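Local coordinates for peroxiredoxin 6 (Arenicola marina, PDB 2V2G), which probably reduces hydrogen peroxide and organic hydroperoxides to water and alcohols as a thiol-specific peroxidase, at residues L125-V130 and S142-A147. The protein carries 1 engineered substitution. Sequence-based numbering, arbitrary orientation.
Sequences LTCRAV and SILYPA. With BEZ (benzoic acid), chain E.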
ATOM      1  N   LEU A 125      10.041 -15.240   7.875  1.00 22.92           N
ATOM      2  CA  LEU A 125       8.792 -15.478   7.188  1.00 22.72           C
ATOM      3  C   LEU A 125       8.441 -14.194   6.450  1.00 23.12           C
ATOM      4  O   LEU A 125       8.959 -13.106   6.770  1.00 23.34           O
ATOM      5  CB  LEU A 125       7.673 -15.803   8.161  1.00 22.44           C
ATOM      6  CG  LEU A 125       7.752 -17.131   8.911  1.00 23.21           C
ATOM      7  CD1 LEU A 125       6.728 -17.081  10.083  1.00 25.62           C
ATOM      8  CD2 LEU A 125       7.520 -18.318   7.881  1.00 24.53           C
ATOM      9  N   THR A 126       7.616 -14.304   5.432  1.00 22.47           N
ATOM     10  CA  THR A 126       7.218 -13.091   4.708  1.00 22.91           C
ATOM     11  C   THR A 126       6.176 -12.295   5.489  1.00 23.13           C
ATOM     12  O   THR A 126       5.475 -12.830   6.320  1.00 24.09           O
ATOM     13  CB  THR A 126       6.640 -13.371   3.313  1.00 24.13           C
ATOM     14  OG1 THR A 126       5.468 -14.195   3.405  1.00 26.96           O
ATOM     15  CG2 THR A 126       7.616 -14.104   2.422  1.00 24.55           C
ATOM     16  N   CYS A 127       6.078 -11.009   5.163  1.00 24.31           N
ATOM     17  CA  CYS A 127       4.960 -10.177   5.608  1.00 24.49           C
ATOM     18  C   CYS A 127       3.737 -10.367   4.682  1.00 25.33           C
ATOM     19  O   CYS A 127       3.594 -11.432   4.067  1.00 26.18           O
ATOM     20  CB  CYS A 127       5.449  -8.729   5.701  1.00 24.84           C
ATOM     21  SG  CYS A 127       5.817  -7.943   4.105  1.00 27.75           S
ATOM     22  N   ARG A 128       2.821  -9.392   4.666  1.00 24.60           N
ATOM     23  CA  ARG A 128       1.661  -9.391   3.828  1.00 24.08           C
ATOM     24  C   ARG A 128       1.897  -8.398   2.696  1.00 25.04           C
ATOM     25  O   ARG A 128       1.497  -7.215   2.739  1.00 24.24           O
ATOM     26  CB  ARG A 128       0.453  -9.013   4.659  1.00 22.88           C
ATOM     27  CG  ARG A 128       0.067 -10.006   5.719  1.00 22.79           C
ATOM     28  CD  ARG A 128      -1.213  -9.673   6.441  1.00 22.79           C
ATOM     29  NE  ARG A 128      -1.277 -10.474   7.657  1.00 25.49           N
ATOM     30  CZ  ARG A 128      -1.479 -11.785   7.739  1.00 25.05           C
ATOM     31  NH1 ARG A 128      -1.802 -12.481   6.677  1.00 23.94           N
ATOM     32  NH2 ARG A 128      -1.291 -12.403   8.890  1.00 25.25           N
ATOM     33  N   ALA A 129       2.718  -8.797   1.735  1.00 25.19           N
ATOM     34  CA  ALA A 129       3.132  -7.922   0.636  1.00 24.47           C
ATOM     35  C   ALA A 129       2.184  -8.082  -0.555  1.00 25.34           C
ATOM     36  O   ALA A 129       1.639  -9.146  -0.750  1.00 24.44           O
ATOM     37  CB  ALA A 129       4.616  -8.244   0.223  1.00 25.79           C
ATOM     38  N   VAL A 130       2.074  -7.057  -1.371  1.00 24.04           N
ATOM     39  CA  VAL A 130       1.333  -7.146  -2.635  1.00 24.78           C
ATOM     40  C   VAL A 130       2.142  -6.431  -3.686  1.00 23.82           C
ATOM     41  O   VAL A 130       2.581  -5.261  -3.507  1.00 23.79           O
ATOM     42  CB  VAL A 130      -0.040  -6.558  -2.588  1.00 26.52           C
ATOM     43  CG1 VAL A 130      -0.792  -6.727  -3.953  1.00 27.71           C
ATOM     44  CG2 VAL A 130      -0.866  -7.103  -1.419  1.00 27.39           C
ATOM     45  N   SER A 142       3.346  -1.275  -5.138  1.00 23.04           N
ATOM     46  CA  SER A 142       3.557  -2.284  -4.111  1.00 24.03           C
ATOM     47  C   SER A 142       3.034  -1.784  -2.746  1.00 23.75           C
ATOM     48  O   SER A 142       3.010  -0.574  -2.514  1.00 24.39           O
ATOM     49  CB  SER A 142       4.997  -2.730  -4.009  1.00 26.36           C
ATOM     50  OG  SER A 142       5.827  -1.726  -3.590  1.00 28.87           O
ATOM     51  N   ILE A 143       2.737  -2.759  -1.898  1.00 24.15           N
ATOM     52  CA  ILE A 143       2.435  -2.484  -0.472  1.00 24.58           C
ATOM     53  C   ILE A 143       3.138  -3.504   0.358  1.00 24.82           C
ATOM     54  O   ILE A 143       3.236  -4.695  -0.028  1.00 25.06           O
ATOM     55  CB  ILE A 143       0.933  -2.380  -0.129  1.00 25.21           C
ATOM     56  CG1 ILE A 143       0.251  -3.715   0.020  1.00 29.37           C
ATOM     57  CG2 ILE A 143       0.111  -1.472  -1.131  1.00 28.52           C
ATOM     58  CD1 ILE A 143      -1.277  -3.715   0.265  1.00 27.77           C
ATOM     59  N   LEU A 144       3.567  -3.095   1.541  1.00 23.86           N
ATOM     60  CA  LEU A 144       4.164  -4.006   2.515  1.00 23.96           C
ATOM     61  C   LEU A 144       3.436  -3.806   3.812  1.00 24.57           C
ATOM     62  O   LEU A 144       3.680  -2.828   4.561  1.00 22.13           O
ATOM     63  CB  LEU A 144       5.667  -3.745   2.741  1.00 26.28           C
ATOM     64  CG  LEU A 144       6.698  -4.010   1.685  1.00 29.04           C
ATOM     65  CD1 LEU A 144       8.066  -3.630   2.338  1.00 30.79           C
ATOM     66  CD2 LEU A 144       6.637  -5.480   1.204  1.00 30.21           C
ATOM     67  N   TYR A 145       2.502  -4.692   4.072  1.00 22.93           N
ATOM     68  CA  TYR A 145       1.781  -4.683   5.361  1.00 22.70           C
ATOM     69  C   TYR A 145       2.385  -5.761   6.292  1.00 22.61           C
ATOM     70  O   TYR A 145       2.788  -6.843   5.822  1.00 23.46           O
ATOM     71  CB  TYR A 145       0.295  -5.019   5.165  1.00 24.01           C
ATOM     72  CG  TYR A 145      -0.584  -3.916   4.613  1.00 22.26           C
ATOM     73  CD1 TYR A 145      -0.083  -2.869   3.885  1.00 23.44           C
ATOM     74  CD2 TYR A 145      -1.972  -3.916   4.891  1.00 25.51           C
ATOM     75  CE1 TYR A 145      -0.915  -1.861   3.406  1.00 23.92           C
ATOM     76  CE2 TYR A 145      -2.807  -2.929   4.403  1.00 27.34           C
ATOM     77  CZ  TYR A 145      -2.297  -1.891   3.657  1.00 26.34           C
ATOM     78  OH  TYR A 145      -3.102  -0.860   3.167  1.00 27.51           O
ATOM     79  N   PRO A 146       2.426  -5.499   7.613  1.00 21.79           N
ATOM     80  CA  PRO A 146       2.953  -6.507   8.514  1.00 22.30           C
ATOM     81  C   PRO A 146       1.975  -7.646   8.848  1.00 21.87           C
ATOM     82  O   PRO A 146       0.738  -7.547   8.548  1.00 21.89           O
ATOM     83  CB  PRO A 146       3.249  -5.688   9.768  1.00 21.73           C
ATOM     84  CG  PRO A 146       2.144  -4.681   9.791  1.00 22.92           C
ATOM     85  CD  PRO A 146       1.955  -4.294   8.315  1.00 22.76           C
ATOM     86  N   ALA A 147       2.464  -8.703   9.529  1.00 21.82           N
ATOM     87  CA  ALA A 147       1.623  -9.833   9.854  1.00 24.10           C
ATOM     88  C   ALA A 147       0.381  -9.453  10.666  1.00 22.75           C
ATOM     89  O   ALA A 147      -0.633 -10.097  10.598  1.00 23.58           O
ATOM     90  CB  ALA A 147       2.459 -10.879  10.599  1.00 22.79           C
TER
HETATM   91  C   BEZ E1222      -2.392 -14.530  11.109  1.00 26.04           C
HETATM   92  O1  BEZ E1222      -3.326 -14.398  12.023  1.00 25.23           O
HETATM   93  O2  BEZ E1222      -2.511 -14.807   9.840  1.00 19.05           O
HETATM   94  C1  BEZ E1222      -1.052 -14.365  11.725  1.00 27.89           C
HETATM   95  C2  BEZ E1222       0.057 -14.924  11.116  1.00 28.83           C
HETATM   96  C3  BEZ E1222       1.281 -14.775  11.705  1.00 29.04           C
HETATM   97  C4  BEZ E1222       1.384 -14.120  12.933  1.00 29.46           C
HETATM   98  C5  BEZ E1222       0.275 -13.525  13.550  1.00 31.69           C
HETATM   99  C6  BEZ E1222      -0.968 -13.661  12.941  1.00 29.12           C
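Two nitrogens of the Arg128 guanidinium converge on the carbonyl oxygen of Ala147, NE at 3.0 Å and NH2 at 2.9 Å from Ala147 O. The oxygen sits in the guanidinium plane, yet only NH2 lies on a carbonyl lone pair; NE comes from above the carbonyl plane. In Arg128, CG lies anti to its own carbonyl carbon (chi1 -66°) and the chain stays extended to NE, which carries the guanidinium along 146-147 to the benzoic acid. There NH2 also hydrogen-bonds O2 of the benzoic acid at 2.9 Å, while NH1 meets Glu48 in a salt bridge and hydrogen-bonds OG of Ser45, the engineered serine at the predicted peroxidatic position. With an alanine in place of Arg128, Ala147 O would probably lose both side-chain donors, the ligand one of its hydrogen bonds and Glu48 this salt bridge. In the backbone ladder, Arg128 and Tyr145 form an antiparallel hydrogen-bonded pair, as do Val130 and Ile143. Val130 CG2 runs alongside Ile143, 3.8 Å from its CD1, and that methyl in turn lies over one face of the Tyr145 ring, toward its rim. On the other face of the hairpin, Leu144 CD2 packs 3.6 Å from Ala129 CB and also touches Cys127 SG. Strand 31-36 flanks 124-133 in the thioredoxin-fold sheet, whereas 139-145 is outermost within the chain and pairs antiparallel with a strand of the second subunit, whose Glu155 hydrogen-bonds Tyr145 OH.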